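Side-chain contacts in hypothetical protein XAC2396 (Xanthomonas axonopodis pv. citri, PDB 2G3W), which is of unknown function, a YaeQ protein with a compact fold built around a variation of the PD-(D/E)XK nuclease motif: residues P33-T36 / V42-L45; T114-H119 / M175-P180; W70-D73 / D77-L80; S136-A141 / G168-T173. One frame throughout, in Å; residues are numbered along the deposited sequence.

Contact 1 of 4, residues P33-T36 / V42-L45; sequences PSET and VRLL
The carboxylate of Glu-35 meets the guanidinium of Arg-43 in a side-on salt bridge. OE2 of Glu-35 takes the bond from NE of Arg-43 at 2.6 Å, through its syn lone pair and in the guanidinium plane. OE1 of Glu-35 takes the second bond from NH2 of Arg-43 at 3.1 Å, a longer and more tilted one. The two flat groups lie nearly coplanar, 18° apart.

Glu-35 reaches across fully stretched, with CG opposite the backbone N (chi1 179°). The Arg-43 chain crosses it at about a right angle and bends at chi3 (-84°), which turns its NE side to the acid. The nearest CA atoms of the two segments, those of Glu-35 and Arg-43, stay 10.3 Å apart. The bridge is thus the whole of the contact.

Outside this pair, Arg-39 adds a second salt bridge to Glu-35 OE2. Thr-36 caps the start of helix 37-49 through the backbone N of Arg-39. Residues 33-36 lie in the loop that leads from strand 21-31 into that helix, so the bridge ties the loop back onto the helix it enters. Both charges are buried. Two arginines around one carboxylate would be expected to favour its ionised form.

Contact 2 of 4, residues T114-H119 / M175-P180; sequences TWWKKH and MVRQAP
Trp-116 on helix 110-123 faces Arg-177, where the chain turns a corner. Their CA atoms are 8.0 Å apart, the nearest such pair between the segments.

The indole lies flat against the arginine side chain. CB of Arg-177 sits over the six-membered ring of Trp-116, 3.6 Å from its centroid and 9° off the normal, a CH-pi contact. A bend at chi2 (-75°) folds the arginine chain back along the same face. Its CD then reaches CG of Trp-116 at 3.9 Å, and its guanidinium plane runs only 7° from the ring plane. The far rim of the indole meets the backbone, with CH2 of Trp-116 3.5 Å from O of Arg-177.

Arg-177 and Gln-178 both sit opposite Val-131 of strand 129-133, which makes a classic beta bulge. The bulge comes where helix 110-123 packs over strand 129-133, with Trp-115 on Val-131.

At the edge of the Trp-116 ring comes OE1 of Gln-178, 3.7 Å from CH2 of Trp-116. The amide plane of Gln-178 stands steeply to the ring. The polar ends bond outside the pair. Arg-177 forms a salt bridge with Glu-133 and a hydrogen bond to the Tyr-22 carbonyl of the second subunit. Gln-178 OE1 accepts from Asn-24 of the second subunit, and its NE2 donates to the carbonyl of Met-123.

Contact 3 of 4, residues W70-D73 / D77-L80; sequences WRRD and DPDL
Arg-71 and Leu-80 form an antiparallel hydrogen-bonded pair, the tight part of this beta hairpin. Arg-71 N donates to Leu-80 O at 3.0 Å. In return, Arg-71 O accepts twice, from Asp-79 N at 2.8 Å and from Leu-80 N at 3.2 Å. Both donors lie in its carbonyl plane. Two residues thus face one, a classic beta bulge. On this face of the hairpin, the Arg-71 chain bends at chi3 (67°) and lays its guanidinium against Leu-80. CB of Leu-80 lies over one face of the group, and NH1 of Arg-71 comes to 3.7 Å from CD2 of Leu-80.

The other face carries Trp-70, Arg-72 and Pro-78. CG of Pro-78 approaches CE3 of Trp-70 at 4.1 Å. The Arg-72 guanidinium lies over the indole, and its far end forms a salt bridge with Glu-56.

Toward the turn, the contact becomes looser and more polar. Asp-73 N still bonds Asp-77 O at 2.9 Å, nearly straight at 170°. The return bond from Asp-77 N to Asp-73 OD1 is weak, and that oxygen also accepts from Thr-75 N. Here the side chains of Asp-73 and exposed Asp-77 lie side by side, pointing the same way, with OD2 of Asp-73 4.3 Å from OD2 of Asp-77. The like charges would be expected to repel mildly.

Strand 69-72 runs between strands 56-57 and 78-84 in the mixed sheet. Strand 78-84 in turn borders strand 101-106, where Leu-80 packs on Glu-101 and Val-103.

Contact 4 of 4, residues S136-A141 / G168-T173; sequences SQATEA and GSVTLT
Ala-138 sits against Val-170 and Leu-172, at the closest approach of the helix backbone to the strand. Before it, Ser-136 opens the helix and gives its carbonyl to the backbone N of Glu-140. Asp-135 OD1 also accepts from Ala-138 N, which holds this first turn.

The methyl of Ala-138 lies between the two strand residues. CB of Ala-138 is 4.0 Å from CG1 of Val-170, and just as far from CB of Leu-172. The Ala-138 carbonyl also meets the valine, its O lying 3.5 Å from CG1 of Val-170. Thr-139 turns away, and its hydroxyl pairs with Glu-38 of helix 37-49.

One turn on from Ala-138, Ala-141 touches the other valine branch, CB to CG2 of Val-170 at 4.0 Å. Val-170 thus straddles the helix surface. With CG1 opposite the backbone N (chi1 177°), one methyl goes to Ala-138 and the other to Ala-141. Leu-172 meets Ala-138 through CB, and its side chain also packs on Val-161 and Leu-134.

Helix segment 136-141 runs nearly antiparallel to strand segment 168-172, their axes 8.4 Å apart at closest approach and 157° between their directions. The side chains that meet are all apolar. Small alanine methyls against branched side chains are consistent with a close approach of the helix to the strand, resting on shape and dispersion.

Contacts 1 and 2 are buried, whereas contacts 3 and 4 are partly buried, each with an exposed residue (Asp-77, Ala-141). Contact 1 is a charged bridge and contact 4 joins apolar side chains, yet they touch, through Val-42 and Thr-139 and through Leu-45 and Leu-172. Helices 37-49 and 136-143 therefore pack together. Contacts 2 and 4 share strand 168-176, contact 4 on the strand and contact 2 at the corner by Arg-177, where the second subunit joins in. A classic beta bulge lies within contact 3. Another, against strand 129-133, adjoins contact 2. Contact 3 alone rests mainly on backbone hydrogen bonds. It lies across the chain's centre from contact 4, their centres about 28 Å apart.

Contact 1 of 4, residues P33-T36 / V42-L45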
loop_
_atom_site.group_PDB
_atom_site.type_symbol
_atom_site.label_atom_id
_atom_site.label_comp_id
_atom_site.label_asym_id
_atom_site.label_seq_id
_atom_site.Cartn_x
_atom_site.Cartn_y
_atom_site.Cartn_z
ATOM N N PRO A 33 -11.331 -17.543 26.497
ATOM C CA PRO A 33 -11.735 -16.643 27.583
ATOM C C PRO A 33 -10.951 -15.319 27.644
ATOM O O PRO A 33 -11.500 -14.330 28.092
ATOM C CB PRO A 33 -11.505 -17.488 28.842
ATOM C CG PRO A 33 -11.578 -18.882 28.369
ATOM C CD PRO A 33 -11.003 -18.891 26.999
ATOM N N SER A 34 -9.701 -15.289 27.173
ATOM C CA SER A 34 -8.916 -14.038 27.144
ATOM C C SER A 34 -9.084 -13.195 25.862
ATOM O O SER A 34 -8.494 -12.088 25.728
ATOM C CB SER A 34 -7.424 -14.319 27.425
ATOM O OG SER A 34 -7.229 -14.797 28.752
ATOM N N GLU A 35 -9.901 -13.686 24.926
ATOM C CA GLU A 35 -10.098 -13.020 23.632
ATOM C C GLU A 35 -11.340 -12.153 23.674
ATOM O O GLU A 35 -12.434 -12.654 23.940
ATOM C CB GLU A 35 -10.222 -14.067 22.513
ATOM C CG GLU A 35 -10.459 -13.507 21.096
ATOM C CD GLU A 35 -10.359 -14.610 20.050
ATOM O OE1 GLU A 35 -10.778 -15.733 20.383
ATOM O OE2 GLU A 35 -9.854 -14.382 18.914
ATOM N N THR A 36 -11.173 -10.858 23.411
ATOM C CA THR A 36 -12.304 -9.913 23.435
ATOM C C THR A 36 -13.189 -10.152 22.235
ATOM O O THR A 36 -12.743 -10.751 21.233
ATOM C CB THR A 36 -11.850 -8.437 23.358
ATOM O OG1 THR A 36 -10.997 -8.249 22.211
ATOM C CG2 THR A 36 -11.132 -8.009 24.637
ATOM N N VAL A 42 -11.998 -9.267 14.582
ATOM C CA VAL A 42 -10.793 -9.002 13.762
ATOM C C VAL A 42 -10.321 -10.333 13.156
ATOM O O VAL A 42 -9.930 -10.364 11.968
ATOM C CB VAL A 42 -9.647 -8.337 14.548
ATOM C CG1 VAL A 42 -8.351 -8.238 13.697
ATOM C CG2 VAL A 42 -10.031 -6.905 14.968
ATOM N N ARG A 43 -10.388 -11.437 13.928
ATOM C CA ARG A 43 -10.023 -12.736 13.353
ATOM C C ARG A 43 -10.984 -13.147 12.239
ATOM O O ARG A 43 -10.582 -13.692 11.211
ATOM C CB ARG A 43 -10.059 -13.856 14.383
ATOM C CG ARG A 43 -9.005 -13.878 15.467
ATOM C CD ARG A 43 -8.819 -15.401 15.797
ATOM N NE ARG A 43 -9.840 -15.836 16.765
ATOM C CZ ARG A 43 -10.463 -17.002 16.788
ATOM N NH1 ARG A 43 -10.283 -17.914 15.830
ATOM N NH2 ARG A 43 -11.345 -17.225 17.759
ATOM N N LEU A 44 -12.277 -12.938 12.467
ATOM C CA LEU A 44 -13.268 -13.209 11.431
ATOM C C LEU A 44 -12.998 -12.336 10.200
ATOM O O LEU A 44 -12.980 -12.828 9.074
ATOM C CB LEU A 44 -14.685 -12.985 11.962
ATOM C CG LEU A 44 -15.782 -13.345 10.978
ATOM C CD1 LEU A 44 -15.724 -14.866 10.670
ATOM C CD2 LEU A 44 -17.119 -12.913 11.527
ATOM N N LEU A 45 -12.799 -11.040 10.408
ATOM C CA LEU A 45 -12.431 -10.143 9.308
ATOM C C LEU A 45 -11.153 -10.636 8.578
ATOM O O LEU A 45 -11.071 -10.557 7.337
ATOM C CB LEU A 45 -12.278 -8.678 9.818
ATOM C CG LEU A 45 -11.755 -7.643 8.816
ATOM C CD1 LEU A 45 -12.645 -7.457 7.627
ATOM C CD2 LEU A 45 -11.491 -6.307 9.516
#

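Contact 2 of 4, residues T114-H119 / M175-P180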
loop_
_atom_site.group_PDB
_atom_site.type_symbol
_atom_site.label_atom_id
_atom_site.label_comp_id
_atom_site.label_asym_id
_atom_site.label_seq_id
_atom_site.Cartn_x
_atom_site.Cartn_y
_atom_site.Cartn_z
ATOM N N THR A 114 2.617 3.932 16.723
ATOM C CA THR A 114 3.894 4.039 17.424
ATOM C C THR A 114 4.782 2.797 17.210
ATOM O O THR A 114 5.972 2.928 16.894
ATOM C CB THR A 114 3.695 4.347 18.898
ATOM O OG1 THR A 114 2.967 3.271 19.503
ATOM C CG2 THR A 114 2.909 5.627 19.033
ATOM N N TRP A 115 4.190 1.621 17.334
ATOM C CA TRP A 115 4.849 0.351 17.010
ATOM C C TRP A 115 5.447 0.379 15.581
ATOM O O TRP A 115 6.638 0.108 15.381
ATOM C CB TRP A 115 3.871 -0.810 17.154
ATOM C CG TRP A 115 4.409 -2.146 16.689
ATOM C CD1 TRP A 115 5.195 -3.011 17.396
ATOM C CD2 TRP A 115 4.136 -2.788 15.431
ATOM N NE1 TRP A 115 5.457 -4.142 16.642
ATOM C CE2 TRP A 115 4.822 -4.026 15.433
ATOM C CE3 TRP A 115 3.429 -2.412 14.291
ATOM C CZ2 TRP A 115 4.795 -4.904 14.347
ATOM C CZ3 TRP A 115 3.404 -3.295 13.194
ATOM C CH2 TRP A 115 4.092 -4.519 13.235
ATOM N N TRP A 116 4.648 0.776 14.614
ATOM C CA TRP A 116 5.188 0.880 13.253
ATOM C C TRP A 116 6.377 1.823 13.138
ATOM O O TRP A 116 7.434 1.444 12.657
ATOM C CB TRP A 116 4.103 1.250 12.226
ATOM C CG TRP A 116 4.744 1.429 10.880
ATOM C CD1 TRP A 116 5.080 2.606 10.265
ATOM C CD2 TRP A 116 5.232 0.380 10.051
ATOM N NE1 TRP A 116 5.706 2.336 9.048
ATOM C CE2 TRP A 116 5.834 0.975 8.919
ATOM C CE3 TRP A 116 5.212 -1.023 10.153
ATOM C CZ2 TRP A 116 6.392 0.209 7.873
ATOM C CZ3 TRP A 116 5.789 -1.784 9.124
ATOM C CH2 TRP A 116 6.379 -1.154 8.001
ATOM N N LYS A 117 6.227 3.058 13.593
ATOM C CA LYS A 117 7.291 4.030 13.438
ATOM C C LYS A 117 8.567 3.589 14.189
ATOM O O LYS A 117 9.689 3.848 13.716
ATOM C CB LYS A 117 6.817 5.417 13.909
ATOM C CG LYS A 117 5.659 6.075 13.101
ATOM C CD LYS A 117 5.569 7.562 13.528
ATOM C CE LYS A 117 4.204 8.198 13.221
ATOM N NZ LYS A 117 4.283 9.702 13.389
ATOM N N LYS A 118 8.399 2.934 15.339
ATOM C CA LYS A 118 9.519 2.334 16.080
ATOM C C LYS A 118 10.283 1.252 15.300
ATOM O O LYS A 118 11.529 1.242 15.281
ATOM C CB LYS A 118 9.065 1.741 17.415
ATOM C CG LYS A 118 10.253 1.232 18.254
ATOM C CD LYS A 118 9.823 0.646 19.596
ATOM C CE LYS A 118 11.024 0.050 20.372
ATOM N NZ LYS A 118 12.161 1.032 20.561
ATOM N N HIS A 119 9.532 0.351 14.674
ATOM C CA HIS A 119 10.083 -0.835 14.024
ATOM C C HIS A 119 10.104 -0.834 12.482
ATOM O O HIS A 119 10.513 -1.827 11.895
ATOM C CB HIS A 119 9.282 -2.071 14.459
ATOM C CG HIS A 119 9.308 -2.313 15.932
ATOM N ND1 HIS A 119 8.166 -2.322 16.703
ATOM C CD2 HIS A 119 10.340 -2.547 16.780
ATOM C CE1 HIS A 119 8.491 -2.571 17.959
ATOM N NE2 HIS A 119 9.802 -2.707 18.034
HETATM N N MSE A 175 -4.841 -0.396 6.043
HETATM C CA MSE A 175 -3.660 0.318 5.618
HETATM C C MSE A 175 -2.490 -0.673 5.456
HETATM O O MSE A 175 -2.128 -1.366 6.377
HETATM C CB MSE A 175 -3.347 1.512 6.561
HETATM C CG MSE A 175 -1.922 2.050 6.443
HETATM SE SE MSE A 175 -1.605 2.934 4.741
HETATM C CE MSE A 175 0.403 3.080 4.930
ATOM N N VAL A 176 -1.907 -0.725 4.264
ATOM C CA VAL A 176 -0.795 -1.640 4.037
ATOM C C VAL A 176 0.538 -0.936 4.384
ATOM O O VAL A 176 0.991 -0.065 3.646
ATOM C CB VAL A 176 -0.799 -2.159 2.603
ATOM C CG1 VAL A 176 0.312 -3.174 2.410
ATOM C CG2 VAL A 176 -2.181 -2.802 2.280
ATOM N N ARG A 177 1.121 -1.274 5.532
ATOM C CA ARG A 177 2.428 -0.769 5.933
ATOM C C ARG A 177 3.574 -1.433 5.179
ATOM O O ARG A 177 4.611 -0.844 4.993
ATOM C CB ARG A 177 2.636 -1.003 7.442
ATOM C CG ARG A 177 1.571 -0.352 8.337
ATOM C CD ARG A 177 1.783 1.141 8.434
ATOM N NE ARG A 177 0.972 1.756 9.510
ATOM C CZ ARG A 177 0.789 3.068 9.640
ATOM N NH1 ARG A 177 1.341 3.901 8.764
ATOM N NH2 ARG A 177 0.058 3.565 10.638
ATOM N N GLN A 178 3.412 -2.692 4.797
ATOM C CA GLN A 178 4.473 -3.400 4.088
ATOM C C GLN A 178 3.827 -4.542 3.342
ATOM O O GLN A 178 2.906 -5.128 3.870
ATOM C CB GLN A 178 5.486 -3.963 5.091
ATOM C CG GLN A 178 6.768 -4.479 4.414
ATOM C CD GLN A 178 7.940 -4.685 5.359
ATOM O OE1 GLN A 178 8.198 -3.854 6.213
ATOM N NE2 GLN A 178 8.687 -5.777 5.164
ATOM N N ALA A 179 4.280 -4.848 2.125
ATOM C CA ALA A 179 3.788 -6.032 1.417
ATOM C C ALA A 179 4.966 -6.733 0.754
ATOM O O ALA A 179 5.921 -6.059 0.380
ATOM C CB ALA A 179 2.726 -5.634 0.383
ATOM N N PRO A 180 4.928 -8.086 0.624
ATOM C CA PRO A 180 5.989 -8.787 -0.121
ATOM C C PRO A 180 6.180 -8.270 -1.554
ATOM O O PRO A 180 5.215 -7.868 -2.197
ATOM C CB PRO A 180 5.502 -10.247 -0.190
ATOM C CG PRO A 180 4.458 -10.395 0.844
ATOM C CD PRO A 180 3.944 -9.011 1.222
#

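Contact 3 of 4, residues W70-D73 / D77-L80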
loop_
_atom_site.group_PDB
_atom_site.type_symbol
_atom_site.label_atom_id
_atom_site.label_comp_id
_atom_site.label_asym_id
_atom_site.label_seq_id
_atom_site.Cartn_x
_atom_site.Cartn_y
_atom_site.Cartn_z
ATOM N N TRP A 70 -3.880 -19.695 9.534
ATOM C CA TRP A 70 -2.881 -20.207 8.589
ATOM C C TRP A 70 -3.438 -21.093 7.489
ATOM O O TRP A 70 -4.487 -21.732 7.661
ATOM C CB TRP A 70 -1.727 -20.933 9.290
ATOM C CG TRP A 70 -2.074 -22.039 10.273
ATOM C CD1 TRP A 70 -3.313 -22.444 10.692
ATOM C CD2 TRP A 70 -1.125 -22.833 10.990
ATOM N NE1 TRP A 70 -3.186 -23.477 11.613
ATOM C CE2 TRP A 70 -1.850 -23.717 11.819
ATOM C CE3 TRP A 70 0.283 -22.859 11.032
ATOM C CZ2 TRP A 70 -1.216 -24.637 12.665
ATOM C CZ3 TRP A 70 0.908 -23.771 11.870
ATOM C CH2 TRP A 70 0.154 -24.656 12.669
ATOM N N ARG A 71 -2.744 -21.049 6.358
ATOM C CA ARG A 71 -2.941 -22.001 5.278
ATOM C C ARG A 71 -1.643 -22.802 5.183
ATOM O O ARG A 71 -0.544 -22.232 5.119
ATOM C CB ARG A 71 -3.249 -21.286 3.971
ATOM C CG ARG A 71 -3.414 -22.261 2.814
ATOM C CD ARG A 71 -3.810 -21.563 1.539
ATOM N NE ARG A 71 -2.758 -20.683 1.020
ATOM C CZ ARG A 71 -2.804 -19.354 1.050
ATOM N NH1 ARG A 71 -3.850 -18.722 1.579
ATOM N NH2 ARG A 71 -1.802 -18.656 0.538
ATOM N N ARG A 72 -1.763 -24.117 5.226
ATOM C CA ARG A 72 -0.592 -24.974 5.157
ATOM C C ARG A 72 -0.621 -25.825 3.888
ATOM O O ARG A 72 -1.690 -26.264 3.464
ATOM C CB ARG A 72 -0.523 -25.858 6.402
ATOM C CG ARG A 72 -0.228 -25.088 7.683
ATOM C CD ARG A 72 -0.397 -26.017 8.861
ATOM N NE ARG A 72 -1.800 -26.042 9.271
ATOM C CZ ARG A 72 -2.310 -26.852 10.190
ATOM N NH1 ARG A 72 -1.538 -27.725 10.801
ATOM N NH2 ARG A 72 -3.599 -26.772 10.495
ATOM N N ASP A 73 0.534 -26.049 3.264
ATOM C CA ASP A 73 0.532 -26.806 2.018
ATOM C C ASP A 73 0.174 -28.270 2.289
ATOM O O ASP A 73 -0.033 -28.652 3.454
ATOM C CB ASP A 73 1.858 -26.676 1.236
ATOM C CG ASP A 73 3.065 -27.233 1.992
ATOM O OD1 ASP A 73 2.899 -28.147 2.836
ATOM O OD2 ASP A 73 4.197 -26.755 1.725
ATOM N N ASP A 77 3.703 -27.672 5.670
ATOM C CA ASP A 77 4.440 -26.423 5.922
ATOM C C ASP A 77 3.610 -25.171 5.654
ATOM O O ASP A 77 2.898 -25.119 4.660
ATOM C CB ASP A 77 5.742 -26.428 5.127
ATOM C CG ASP A 77 6.574 -27.663 5.426
ATOM O OD1 ASP A 77 6.666 -28.005 6.626
ATOM O OD2 ASP A 77 7.105 -28.303 4.479
ATOM N N PRO A 78 3.674 -24.168 6.560
ATOM C CA PRO A 78 2.863 -22.969 6.382
ATOM C C PRO A 78 3.143 -22.192 5.097
ATOM O O PRO A 78 4.304 -21.818 4.819
ATOM C CB PRO A 78 3.213 -22.132 7.621
ATOM C CG PRO A 78 3.640 -23.114 8.623
ATOM C CD PRO A 78 4.437 -24.095 7.819
ATOM N N ASP A 79 2.083 -21.968 4.319
ATOM C CA ASP A 79 2.108 -21.048 3.171
ATOM C C ASP A 79 1.811 -19.619 3.595
ATOM O O ASP A 79 2.367 -18.649 3.053
ATOM C CB ASP A 79 1.092 -21.478 2.095
ATOM C CG ASP A 79 1.690 -22.363 1.058
ATOM O OD1 ASP A 79 2.923 -22.262 0.841
ATOM O OD2 ASP A 79 0.942 -23.182 0.450
ATOM N N LEU A 80 0.926 -19.491 4.571
ATOM C CA LEU A 80 0.485 -18.199 5.034
ATOM C C LEU A 80 0.271 -18.299 6.528
ATOM O O LEU A 80 -0.401 -19.216 6.995
ATOM C CB LEU A 80 -0.833 -17.799 4.361
ATOM C CG LEU A 80 -1.382 -16.390 4.682
ATOM C CD1 LEU A 80 -0.540 -15.301 4.047
ATOM C CD2 LEU A 80 -2.834 -16.309 4.200
#

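Contact 4 of 4, residues S136-A141 / G168-T173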
loop_
_atom_site.group_PDB
_atom_site.type_symbol
_atom_site.label_atom_id
_atom_site.label_comp_id
_atom_site.label_asym_id
_atom_site.label_seq_id
_atom_site.Cartn_x
_atom_site.Cartn_y
_atom_site.Cartn_z
ATOM N N SER A 136 -8.790 1.480 14.708
ATOM C CA SER A 136 -9.256 0.886 15.971
ATOM C C SER A 136 -10.720 1.201 16.276
ATOM O O SER A 136 -11.394 0.441 16.966
ATOM C CB SER A 136 -8.403 1.346 17.154
ATOM O OG SER A 136 -8.348 2.749 17.218
ATOM N N GLN A 137 -11.209 2.345 15.810
ATOM C CA GLN A 137 -12.604 2.693 16.085
ATOM C C GLN A 137 -13.527 1.789 15.277
ATOM O O GLN A 137 -14.592 1.393 15.750
ATOM C CB GLN A 137 -12.876 4.161 15.818
ATOM C CG GLN A 137 -12.395 5.031 16.950
ATOM C CD GLN A 137 -12.592 6.485 16.675
ATOM O OE1 GLN A 137 -12.077 7.018 15.680
ATOM N NE2 GLN A 137 -13.342 7.151 17.546
ATOM N N ALA A 138 -13.084 1.433 14.076
ATOM C CA ALA A 138 -13.857 0.526 13.209
ATOM C C ALA A 138 -13.894 -0.921 13.730
ATOM O O ALA A 138 -14.957 -1.551 13.749
ATOM C CB ALA A 138 -13.331 0.592 11.744
ATOM N N THR A 139 -12.747 -1.434 14.186
ATOM C CA THR A 139 -12.681 -2.765 14.781
ATOM C C THR A 139 -13.552 -2.825 16.041
ATOM O O THR A 139 -14.250 -3.819 16.285
ATOM C CB THR A 139 -11.205 -3.225 15.044
ATOM O OG1 THR A 139 -10.529 -2.268 15.873
ATOM C CG2 THR A 139 -10.439 -3.316 13.718
ATOM N N GLU A 140 -13.554 -1.742 16.816
ATOM C CA GLU A 140 -14.362 -1.715 18.033
ATOM C C GLU A 140 -15.867 -1.716 17.723
ATOM O O GLU A 140 -16.655 -2.379 18.412
ATOM C CB GLU A 140 -13.957 -0.534 18.897
ATOM C CG GLU A 140 -14.600 -0.543 20.271
ATOM C CD GLU A 140 -14.055 0.565 21.132
ATOM O OE1 GLU A 140 -13.076 1.213 20.692
ATOM O OE2 GLU A 140 -14.601 0.789 22.230
ATOM N N ALA A 141 -16.247 -0.999 16.663
ATOM C CA ALA A 141 -17.615 -1.061 16.114
ATOM C C ALA A 141 -17.920 -2.460 15.582
ATOM O O ALA A 141 -19.048 -2.948 15.702
ATOM C CB ALA A 141 -17.780 -0.025 14.997
ATOM N N GLY A 168 -26.400 -4.500 11.332
ATOM C CA GLY A 168 -25.370 -3.454 11.386
ATOM C C GLY A 168 -24.322 -3.615 10.301
ATOM O O GLY A 168 -24.251 -4.654 9.637
ATOM N N SER A 169 -23.513 -2.573 10.111
ATOM C CA SER A 169 -22.452 -2.599 9.119
ATOM C C SER A 169 -21.245 -1.819 9.621
ATOM O O SER A 169 -21.375 -0.908 10.447
ATOM C CB SER A 169 -22.949 -2.031 7.786
ATOM O OG SER A 169 -21.946 -2.158 6.793
ATOM N N VAL A 170 -20.073 -2.223 9.146
ATOM C CA VAL A 170 -18.810 -1.509 9.358
ATOM C C VAL A 170 -18.041 -1.568 8.051
ATOM O O VAL A 170 -17.925 -2.646 7.453
ATOM C CB VAL A 170 -17.949 -2.172 10.466
ATOM C CG1 VAL A 170 -16.570 -1.448 10.626
ATOM C CG2 VAL A 170 -18.706 -2.227 11.792
ATOM N N THR A 171 -17.535 -0.409 7.616
ATOM C CA THR A 171 -16.673 -0.283 6.442
ATOM C C THR A 171 -15.354 0.338 6.864
ATOM O O THR A 171 -15.311 1.322 7.618
ATOM C CB THR A 171 -17.314 0.591 5.305
ATOM O OG1 THR A 171 -18.628 0.131 5.023
ATOM C CG2 THR A 171 -16.509 0.525 4.013
ATOM N N LEU A 172 -14.282 -0.267 6.401
ATOM C CA LEU A 172 -12.928 0.222 6.671
ATOM C C LEU A 172 -11.972 -0.062 5.513
ATOM O O LEU A 172 -12.217 -0.944 4.700
ATOM C CB LEU A 172 -12.397 -0.392 7.956
ATOM C CG LEU A 172 -12.132 -1.894 8.028
ATOM C CD1 LEU A 172 -11.114 -2.161 9.107
ATOM C CD2 LEU A 172 -13.393 -2.666 8.331
ATOM N N THR A 173 -10.884 0.699 5.458
ATOM C CA THR A 173 -9.859 0.557 4.443
ATOM C C THR A 173 -8.569 0.178 5.151
ATOM O O THR A 173 -7.956 1.031 5.814
ATOM C CB THR A 173 -9.624 1.864 3.754
ATOM O OG1 THR A 173 -10.864 2.313 3.217
ATOM C CG2 THR A 173 -8.574 1.734 2.624
#